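Local coordinates for binding domain (Hc) of Paraclostridial Mosquitocidal Protein 1 (Paraclostridium bifermentans, PDB 6HOX), which probably recognises host nerve cells as the receptor-binding domain of a botulinum-like neurotoxin that specifically targets Anopheles mosquitoes, at residues F105-G109 with I110-L114; T148-F152 with S153-I157; D420-K423 with T424-L427. All coordinates share one frame; numbering follows the deposited sequence.

Interaction 1 (F105-G109 with I110-L114); sequences FIDLG and IEYDL
The carbonyl oxygen of D107 is gripped by two donors, the first being I110 N, which bonds to D107 O at 3.0 Å. This bond is fairly straight at the hydrogen (157°), yet its nitrogen stands well above the carbonyl plane; it closes a type II beta turn from D107 to I110, with G109 taking the positive phi of the third position. The second donor is a water 2.7 Å from D107 O that also donates to I110 O at 2.6 Å, so it bridges two acceptors that cannot bond each other. The end of I110 folds back over the turn, its CD1 lying 3.7 Å from L108 O. Y112 holds its CG between its own backbone N and carbonyl carbon (chi1 58°), which brings the ring alongside D107 at an oblique approach: Y112 CE2 is 3.9 Å from D107 OD2, with carboxylate and ring planes 56° apart. A second water links the polar ends, donating to D107 OD2 at 2.8 Å and accepting from Y112 OH at 2.8 Å. The backbone nitrogens of R213 and N214 also hold the D107 carboxylate, one on each oxygen, while Q217 NE2 bonds to Y112 OH, so these buried groups are well satisfied. The turn thus leads from the loop after strand 89-96 into strand 112-113, which pairs antiparallel with strand 122-128, and Y112 packs on L127 and L209.

Interaction 2 (T148-F152 with S153-I157); sequences TSLTF and SNSFI
T151 O receives S155 N at 3.0 Å, nearly along the C=O axis, and this bond, together with a weak, bent one from F156 N to F152 O, winds the chain into the single short turn of helix 152-155. T151 occupies the N-cap position. Its OG1 donates to N154 OD1 at 2.8 Å, from above the amide plane by 39°, joining the two side chains across the helix start. One turn apart, F152 and F156 run side by side and point the same way, both with CG anti to the backbone N. Their rings form an offset stack, centroids 4.3 Å apart and planes inclined by 19°. F156 CB stands over the middle of the F152 face, 3.8 Å from the ring centroid and only 9° off the normal, a CH-pi contact. The packing is close: F152 CE2 approaches F156 CD1 to 3.3 Å. Nearer the loop, L150 CD2 lies 3.6 Å from S155 CB. The side chains of F152 and F156 both touch P305 of strand 302-305, and R167 bonds to F156 O. The pattern is the first turn of a helix, with a threonine at the N-cap position and an i to i+4 aromatic stack, here wedged between the jelly-roll half and the beta-trefoil half of a clostridial neurotoxin binding domain.

Interaction 3 (D420-K423 with T424-L427); sequences DNYK and TLDL
A short 3-10 turn, running from Y422 through T424, makes the link between helices 416-420 and 427-432, and two successive i to i+3 backbone bonds define it. T424 N donates to N421 O at 3.0 Å and 157°, just where N421 has left the helical conformation. L425 N then donates to Y422 O at 3.2 Å and is almost straight (171°), although in both bonds the nitrogen lies above the carbonyl plane. T424 OG1 sits between its backbone N and carbonyl carbon (chi1 65°), which turns the hydroxyl back to 3.1 Å from N421 O, a contact whose proton is not settled. The L425 side chain is laid against the same two carbonyls, its CG 3.4 Å from both Y422 O and N421 O. Beyond them L425 CD1 meets Y422 CD1 at 3.8 Å, the two side chains crossing at about a right angle. Y422 O has a second donor in H430 NE2, and Q376 NE2 bonds to Y422 OH. D426, at the N-cap position, bonds K429 N with OD1 at the start of helix 427-432, whose H430 ring meets that of Y422, and L375, from a loop, touches the Y422 side chain.

How the interactions relate
All three are local contacts in which backbone N-H groups bond to carbonyls three or four residues back, but their side-chain chemistry differs with place. Interaction 1 and interaction 2 are partly buried and lie in the jelly-roll half, their centres about 17 Å apart. Interaction 1 is polar and water-bridged, joining a beta turn to strand 112-113; interaction 2 is aromatic and faces the other half of the domain. Interaction 3 belongs to the beta-trefoil half, on the surface, about 43 Å from interaction 1 and 27 Å from interaction 2 between centres. Within its two segments the tyrosine meets a leucine methyl, not another ring, and the turn joins two helices.

Interaction 1 (F105-G109 with I110-L114)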
loop_
_atom_site.group_PDB
_atom_site.type_symbol
_atom_site.label_atom_id
_atom_site.label_comp_id
_atom_site.label_asym_id
_atom_site.label_seq_id
_atom_site.Cartn_x
_atom_site.Cartn_y
_atom_site.Cartn_z
ATOM N N PHE A 105 9.731 -8.772 17.165
ATOM C CA PHE A 105 11.053 -9.406 17.284
ATOM C C PHE A 105 10.960 -10.625 18.211
ATOM O O PHE A 105 11.831 -11.488 18.184
ATOM C CB PHE A 105 12.114 -8.375 17.681
ATOM C CG PHE A 105 12.755 -7.663 16.514
ATOM C CD1 PHE A 105 12.068 -6.688 15.811
ATOM C CD2 PHE A 105 14.042 -7.984 16.099
ATOM C CE1 PHE A 105 12.654 -6.040 14.733
ATOM C CE2 PHE A 105 14.631 -7.334 15.023
ATOM C CZ PHE A 105 13.935 -6.360 14.343
ATOM N N ILE A 106 9.876 -10.715 18.990
ATOM C CA ILE A 106 9.573 -11.894 19.786
ATOM C C ILE A 106 9.332 -13.099 18.862
ATOM O O ILE A 106 9.389 -14.221 19.316
ATOM C CB ILE A 106 8.374 -11.662 20.726
ATOM C CG1 ILE A 106 8.323 -12.724 21.827
ATOM C CG2 ILE A 106 7.062 -11.619 19.958
ATOM C CD1 ILE A 106 7.167 -12.564 22.790
ATOM N N ASP A 107 9.074 -12.843 17.575
ATOM C CA ASP A 107 8.822 -13.866 16.578
ATOM C C ASP A 107 9.973 -13.926 15.569
ATOM O O ASP A 107 9.804 -14.461 14.471
ATOM C CB ASP A 107 7.495 -13.597 15.862
ATOM C CG ASP A 107 6.303 -13.815 16.761
ATOM O OD1 ASP A 107 6.322 -14.821 17.505
ATOM O OD2 ASP A 107 5.375 -12.976 16.722
ATOM N N LEU A 108 11.145 -13.405 15.949
ATOM C CA LEU A 108 12.302 -13.387 15.073
ATOM C C LEU A 108 12.633 -14.835 14.691
ATOM O O LEU A 108 12.688 -15.699 15.550
ATOM C CB LEU A 108 13.460 -12.696 15.807
ATOM C CG LEU A 108 14.770 -12.523 15.035
ATOM C CD1 LEU A 108 14.534 -12.153 13.581
ATOM C CD2 LEU A 108 15.643 -11.469 15.695
ATOM N N GLY A 109 12.767 -15.090 13.384
ATOM C CA GLY A 109 13.184 -16.381 12.866
ATOM C C GLY A 109 12.092 -17.440 12.939
ATOM O O GLY A 109 12.330 -18.582 12.527
ATOM N N ILE A 110 10.897 -17.064 13.420
ATOM C CA ILE A 110 9.766 -17.997 13.590
ATOM C C ILE A 110 8.695 -17.701 12.529
ATOM O O ILE A 110 8.145 -16.599 12.514
ATOM C CB ILE A 110 9.199 -17.883 15.020
ATOM C CG1 ILE A 110 10.240 -18.275 16.074
ATOM C CG2 ILE A 110 7.919 -18.695 15.175
ATOM C CD1 ILE A 110 10.095 -17.515 17.370
ATOM N N GLU A 111 8.427 -18.679 11.649
ATOM C CA GLU A 111 7.317 -18.642 10.677
ATOM C C GLU A 111 5.999 -18.777 11.438
ATOM O O GLU A 111 5.891 -19.654 12.258
ATOM C CB GLU A 111 7.280 -19.837 9.722
ATOM C CG GLU A 111 8.272 -19.804 8.597
ATOM C CD GLU A 111 8.046 -20.881 7.541
ATOM O OE1 GLU A 111 6.906 -21.389 7.428
ATOM O OE2 GLU A 111 9.003 -21.188 6.812
ATOM N N TYR A 112 4.989 -17.973 11.102
ATOM C CA TYR A 112 3.658 -18.222 11.627
ATOM C C TYR A 112 2.615 -18.109 10.506
ATOM O O TYR A 112 2.800 -17.383 9.524
ATOM C CB TYR A 112 3.370 -17.363 12.858
ATOM C CG TYR A 112 3.464 -15.865 12.690
ATOM C CD1 TYR A 112 2.404 -15.110 12.208
ATOM C CD2 TYR A 112 4.614 -15.191 13.059
ATOM C CE1 TYR A 112 2.494 -13.729 12.084
ATOM C CE2 TYR A 112 4.727 -13.812 12.935
ATOM C CZ TYR A 112 3.663 -13.076 12.454
ATOM O OH TYR A 112 3.804 -11.720 12.365
ATOM N N ASP A 113 1.515 -18.854 10.693
ATOM C CA ASP A 113 0.462 -19.048 9.696
ATOM C C ASP A 113 -0.363 -17.768 9.526
ATOM O O ASP A 113 -0.590 -17.000 10.483
ATOM C CB ASP A 113 -0.515 -20.157 10.089
ATOM C CG ASP A 113 0.074 -21.558 10.189
ATOM O OD1 ASP A 113 1.204 -21.761 9.707
ATOM O OD2 ASP A 113 -0.618 -22.438 10.754
ATOM N N LEU A 114 -0.810 -17.558 8.289
ATOM C CA LEU A 114 -1.859 -16.624 7.979
ATOM C C LEU A 114 -3.043 -17.369 7.337
ATOM O O LEU A 114 -4.204 -17.159 7.709
ATOM C CB LEU A 114 -1.288 -15.568 7.037
ATOM C CG LEU A 114 -2.283 -14.487 6.630
ATOM C CD1 LEU A 114 -2.855 -13.778 7.854
ATOM C CD2 LEU A 114 -1.635 -13.487 5.694
HETATM O O HOH W 1 5.056 -10.992 14.713
HETATM O O HOH W 2 8.585 -14.097 12.136
#

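Interaction 2 (T148-F152 with S153-I157)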
loop_
_atom_site.group_PDB
_atom_site.type_symbol
_atom_site.label_atom_id
_atom_site.label_comp_id
_atom_site.label_asym_id
_atom_site.label_seq_id
_atom_site.Cartn_x
_atom_site.Cartn_y
_atom_site.Cartn_z
ATOM N N THR A 148 10.210 -14.789 0.616
ATOM C CA THR A 148 10.689 -13.524 0.065
ATOM C C THR A 148 11.837 -13.037 0.969
ATOM O O THR A 148 11.839 -13.309 2.167
ATOM C CB THR A 148 9.560 -12.500 -0.107
ATOM O OG1 THR A 148 9.085 -12.169 1.193
ATOM C CG2 THR A 148 8.422 -13.003 -0.969
ATOM N N SER A 149 12.826 -12.363 0.372
ATOM C CA SER A 149 14.052 -11.980 1.080
ATOM C C SER A 149 14.242 -10.470 0.968
ATOM O O SER A 149 15.332 -10.003 0.843
ATOM C CB SER A 149 15.264 -12.741 0.553
ATOM O OG SER A 149 15.489 -12.443 -0.821
ATOM N N LEU A 150 13.136 -9.726 1.048
ATOM C CA LEU A 150 13.150 -8.278 0.956
ATOM C C LEU A 150 13.697 -7.708 2.265
ATOM O O LEU A 150 13.546 -8.323 3.318
ATOM C CB LEU A 150 11.728 -7.786 0.672
ATOM C CG LEU A 150 11.161 -8.225 -0.677
ATOM C CD1 LEU A 150 9.662 -8.390 -0.625
ATOM C CD2 LEU A 150 11.522 -7.235 -1.753
ATOM N N THR A 151 14.349 -6.543 2.159
ATOM C CA THR A 151 14.911 -5.814 3.284
ATOM C C THR A 151 14.245 -4.445 3.327
ATOM O O THR A 151 13.961 -3.872 2.276
ATOM C CB THR A 151 16.425 -5.608 3.152
ATOM O OG1 THR A 151 16.593 -4.711 2.056
ATOM C CG2 THR A 151 17.195 -6.891 2.918
ATOM N N PHE A 152 14.001 -3.944 4.540
ATOM C CA PHE A 152 13.299 -2.691 4.705
ATOM C C PHE A 152 14.012 -1.586 3.905
ATOM O O PHE A 152 13.381 -0.914 3.092
ATOM C CB PHE A 152 13.147 -2.352 6.185
ATOM C CG PHE A 152 12.224 -1.188 6.430
ATOM C CD1 PHE A 152 12.708 0.110 6.417
ATOM C CD2 PHE A 152 10.865 -1.384 6.642
ATOM C CE1 PHE A 152 11.853 1.181 6.640
ATOM C CE2 PHE A 152 10.015 -0.311 6.853
ATOM C CZ PHE A 152 10.511 0.971 6.860
ATOM N N SER A 153 15.330 -1.457 4.101
ATOM C CA SER A 153 16.155 -0.374 3.525
ATOM C C SER A 153 15.952 -0.248 2.012
ATOM O O SER A 153 15.842 0.855 1.495
ATOM C CB SER A 153 17.614 -0.589 3.827
ATOM O OG SER A 153 17.821 -0.784 5.215
ATOM N N ASN A 154 15.917 -1.387 1.314
ATOM C CA ASN A 154 15.991 -1.428 -0.140
ATOM C C ASN A 154 14.593 -1.504 -0.778
ATOM O O ASN A 154 14.422 -1.068 -1.908
ATOM C CB ASN A 154 16.880 -2.589 -0.589
ATOM C CG ASN A 154 18.238 -2.561 0.084
ATOM O OD1 ASN A 154 18.673 -3.555 0.663
ATOM N ND2 ASN A 154 18.911 -1.419 0.027
ATOM N N SER A 155 13.602 -2.050 -0.062
ATOM C CA SER A 155 12.281 -2.370 -0.655
ATOM C C SER A 155 11.121 -1.729 0.116
ATOM O O SER A 155 9.971 -2.008 -0.224
ATOM C CB SER A 155 12.064 -3.873 -0.734
ATOM O OG SER A 155 12.740 -4.432 -1.857
ATOM N N PHE A 156 11.401 -0.900 1.133
ATOM C CA PHE A 156 10.329 -0.399 2.034
ATOM C C PHE A 156 9.114 0.073 1.223
ATOM O O PHE A 156 7.995 -0.375 1.439
ATOM C CB PHE A 156 10.827 0.714 2.959
ATOM C CG PHE A 156 9.741 1.554 3.582
ATOM C CD1 PHE A 156 8.634 0.969 4.176
ATOM C CD2 PHE A 156 9.841 2.938 3.601
ATOM C CE1 PHE A 156 7.631 1.746 4.740
ATOM C CE2 PHE A 156 8.845 3.713 4.181
ATOM C CZ PHE A 156 7.737 3.117 4.745
ATOM N N ILE A 157 9.349 0.966 0.267
ATOM C CA ILE A 157 8.273 1.684 -0.363
ATOM C C ILE A 157 7.484 0.775 -1.318
ATOM O O ILE A 157 6.243 0.783 -1.277
ATOM C CB ILE A 157 8.805 2.957 -1.053
ATOM C CG1 ILE A 157 9.173 4.013 -0.010
ATOM C CG2 ILE A 157 7.796 3.502 -2.041
ATOM C CD1 ILE A 157 7.997 4.437 0.857
#

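Interaction 3 (D420-K423 with T424-L427)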
loop_
_atom_site.group_PDB
_atom_site.type_symbol
_atom_site.label_atom_id
_atom_site.label_comp_id
_atom_site.label_asym_id
_atom_site.label_seq_id
_atom_site.Cartn_x
_atom_site.Cartn_y
_atom_site.Cartn_z
ATOM N N ASP A 420 7.538 21.088 -18.208
ATOM C CA ASP A 420 7.693 21.050 -19.663
ATOM C C ASP A 420 8.493 19.819 -20.114
ATOM O O ASP A 420 8.280 19.336 -21.215
ATOM C CB ASP A 420 8.381 22.311 -20.203
ATOM C CG ASP A 420 7.613 23.602 -19.972
ATOM O OD1 ASP A 420 6.386 23.529 -19.712
ATOM O OD2 ASP A 420 8.260 24.676 -20.008
ATOM N N ASN A 421 9.379 19.294 -19.260
ATOM C CA ASN A 421 10.250 18.164 -19.631
ATOM C C ASN A 421 9.904 16.898 -18.822
ATOM O O ASN A 421 10.727 15.998 -18.666
ATOM C CB ASN A 421 11.710 18.577 -19.456
ATOM C CG ASN A 421 12.072 19.741 -20.352
ATOM O OD1 ASN A 421 12.129 20.887 -19.888
ATOM N ND2 ASN A 421 12.240 19.461 -21.634
ATOM N N TYR A 422 8.671 16.798 -18.332
ATOM C CA TYR A 422 8.338 15.724 -17.393
ATOM C C TYR A 422 8.761 14.355 -17.939
ATOM O O TYR A 422 9.385 13.564 -17.225
ATOM C CB TYR A 422 6.846 15.675 -17.074
ATOM C CG TYR A 422 6.533 14.624 -16.043
ATOM C CD1 TYR A 422 6.896 14.813 -14.720
ATOM C CD2 TYR A 422 5.942 13.419 -16.392
ATOM C CE1 TYR A 422 6.633 13.852 -13.754
ATOM C CE2 TYR A 422 5.684 12.444 -15.441
ATOM C CZ TYR A 422 6.031 12.660 -14.117
ATOM O OH TYR A 422 5.775 11.729 -13.157
ATOM N N LYS A 423 8.427 14.095 -19.208
ATOM C CA LYS A 423 8.555 12.763 -19.793
ATOM C C LYS A 423 10.019 12.300 -19.814
ATOM O O LYS A 423 10.265 11.112 -19.862
ATOM C CB LYS A 423 7.954 12.748 -21.203
ATOM C CG LYS A 423 6.441 12.892 -21.217
ATOM C CD LYS A 423 5.808 12.998 -22.586
ATOM C CE LYS A 423 4.355 13.421 -22.485
ATOM N NZ LYS A 423 3.482 12.672 -23.422
ATOM N N THR A 424 10.977 13.233 -19.762
ATOM C CA THR A 424 12.390 12.897 -19.942
ATOM C C THR A 424 13.190 12.997 -18.633
ATOM O O THR A 424 14.389 12.761 -18.650
ATOM C CB THR A 424 13.008 13.790 -21.028
ATOM O OG1 THR A 424 12.992 15.151 -20.586
ATOM C CG2 THR A 424 12.307 13.644 -22.360
ATOM N N LEU A 425 12.540 13.333 -17.511
ATOM C CA LEU A 425 13.256 13.633 -16.276
ATOM C C LEU A 425 14.020 12.395 -15.811
ATOM O O LEU A 425 13.529 11.285 -15.943
ATOM C CB LEU A 425 12.272 14.063 -15.184
ATOM C CG LEU A 425 11.570 15.404 -15.391
ATOM C CD1 LEU A 425 10.538 15.633 -14.313
ATOM C CD2 LEU A 425 12.566 16.547 -15.409
ATOM N N ASP A 426 15.195 12.622 -15.226
ATOM C CA ASP A 426 15.928 11.570 -14.536
ATOM C C ASP A 426 15.190 11.191 -13.244
ATOM O O ASP A 426 14.313 11.919 -12.747
ATOM C CB ASP A 426 17.388 11.953 -14.291
ATOM C CG ASP A 426 17.609 13.232 -13.505
ATOM O OD1 ASP A 426 17.089 13.348 -12.379
ATOM O OD2 ASP A 426 18.340 14.095 -14.021
ATOM N N LEU A 427 15.561 10.027 -12.707
ATOM C CA LEU A 427 14.875 9.404 -11.573
ATOM C C LEU A 427 14.761 10.367 -10.382
ATOM O O LEU A 427 13.710 10.445 -9.777
ATOM C CB LEU A 427 15.642 8.142 -11.165
ATOM C CG LEU A 427 14.967 7.286 -10.091
ATOM C CD1 LEU A 427 13.656 6.704 -10.597
ATOM C CD2 LEU A 427 15.891 6.170 -9.622
#